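Local coordinates for protein putative enoyl-CoA hydratase/isomerase (Acinetobacter baumannii, PDB 3FDU) that probably acts on enoyl-CoA thioesters as a hydratase or isomerase of the crotonase superfamily, at residues 15-20 with 191-196. The protein carries 4 engineered substitutions. Residues are numbered along the deposited sequence; the frame is centred on the assembly and turned at random.
Sequences VLTLAI and TAQATA
Val15 and Ala196 bring the two backbones nearest, their CA atoms 6.5 Å apart, where the start of strand 15-20 meets helix segment 191-196. The axes of the two segments run roughly antiparallel, at 154°, and come no closer than 9.7 Å. Val15 points at the helix and straddles the methyl of Ala196: both branches touch it, CG2 of Val15 lying 3.8 Å from CB of Ala196. With CG1 anti to the backbone N (chi1 -178°), that branch also reaches the amide end of Gln193, 3.7 Å from its OE1. This is the crotonase fold, with helix 188-200 packed against one face of the mixed sheet; Ala196 also rests on Val52, Val54 and Ile103 of the next strands, while Leu16 and Leu18 face helix 31-46 on the other side. Gln193 leaves the helix with CG anti to its own N and bends at chi2 (67°), which swings the amide toward the strand. No direct hydrogen bond crosses; instead one water bridges, donating to Gln193 OE1 at 2.6 Å and hydrogen-bonded to Thr17 OG1 at 2.7 Å. The other end of the amide, NE2, is hydrogen-bonded to Gln197 OE1, one turn further along the helix.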
# COMPACT_ATOMS: atom_id res chain seq x y z
N VAL A 15 10.70 25.77 14.63
CA VAL A 15 11.30 24.49 14.21
C VAL A 15 12.25 23.89 15.25
O VAL A 15 13.30 24.46 15.58
CB VAL A 15 12.08 24.62 12.89
CG1 VAL A 15 12.62 23.25 12.52
CG2 VAL A 15 11.18 25.16 11.73
N LEU A 16 11.87 22.74 15.79
CA LEU A 16 12.73 22.05 16.75
C LEU A 16 13.56 21.01 16.01
O LEU A 16 13.00 20.11 15.37
CB LEU A 16 11.89 21.38 17.83
CG LEU A 16 12.70 20.36 18.65
CD1 LEU A 16 13.91 20.98 19.36
CD2 LEU A 16 11.81 19.62 19.72
N THR A 17 14.89 21.15 16.01
CA THR A 17 15.74 20.19 15.31
C THR A 17 16.39 19.34 16.37
O THR A 17 17.06 19.86 17.28
CB THR A 17 16.83 20.85 14.39
OG1 THR A 17 16.22 21.70 13.41
CG2 THR A 17 17.68 19.78 13.61
N LEU A 18 16.13 18.03 16.31
CA LEU A 18 16.75 17.08 17.24
C LEU A 18 17.81 16.30 16.47
O LEU A 18 17.53 15.61 15.49
CB LEU A 18 15.71 16.11 17.83
CG LEU A 18 14.69 16.77 18.79
CD1 LEU A 18 13.61 15.81 19.23
CD2 LEU A 18 15.45 17.30 20.00
N ALA A 19 19.06 16.42 16.90
CA ALA A 19 20.10 15.77 16.14
C ALA A 19 20.89 14.79 16.98
O ALA A 19 21.50 15.17 17.99
CB ALA A 19 21.02 16.84 15.48
N ILE A 20 20.86 13.53 16.55
CA ILE A 20 21.62 12.47 17.21
C ILE A 20 23.10 12.69 16.93
O ILE A 20 23.54 12.86 15.76
CB ILE A 20 21.13 11.06 16.75
CG1 ILE A 20 19.57 10.96 16.97
CG2 ILE A 20 21.79 9.99 17.51
CD1 ILE A 20 18.92 9.66 16.39
N THR A 191 16.89 20.50 2.92
CA THR A 191 15.52 20.26 2.46
C THR A 191 14.57 20.07 3.65
O THR A 191 13.42 20.58 3.66
CB THR A 191 15.42 19.01 1.55
OG1 THR A 191 16.13 19.23 0.32
CG2 THR A 191 13.95 18.73 1.20
N ALA A 192 15.02 19.32 4.65
CA ALA A 192 14.17 19.05 5.79
C ALA A 192 13.84 20.39 6.51
O ALA A 192 12.72 20.59 7.00
CB ALA A 192 14.84 18.13 6.74
N GLN A 193 14.83 21.25 6.60
CA GLN A 193 14.66 22.55 7.25
C GLN A 193 13.74 23.46 6.43
O GLN A 193 12.89 24.09 7.03
CB GLN A 193 16.06 23.21 7.50
CG GLN A 193 15.98 24.71 7.85
CD GLN A 193 15.32 24.98 9.23
OE1 GLN A 193 15.31 24.13 10.12
NE2 GLN A 193 14.80 26.19 9.39
N ALA A 194 13.87 23.49 5.10
CA ALA A 194 12.97 24.36 4.27
C ALA A 194 11.52 23.89 4.32
O ALA A 194 10.57 24.70 4.29
CB ALA A 194 13.44 24.46 2.80
N THR A 195 11.35 22.57 4.33
CA THR A 195 10.03 21.99 4.48
C THR A 195 9.45 22.33 5.85
O THR A 195 8.29 22.69 5.95
CB THR A 195 10.07 20.46 4.19
OG1 THR A 195 10.65 20.27 2.91
CG2 THR A 195 8.70 19.84 4.09
N ALA A 196 10.23 22.17 6.92
CA ALA A 196 9.75 22.51 8.26
C ALA A 196 9.31 24.01 8.34
O ALA A 196 8.31 24.31 8.98
CB ALA A 196 10.82 22.24 9.29
O HOH W 1 16.17 21.73 10.75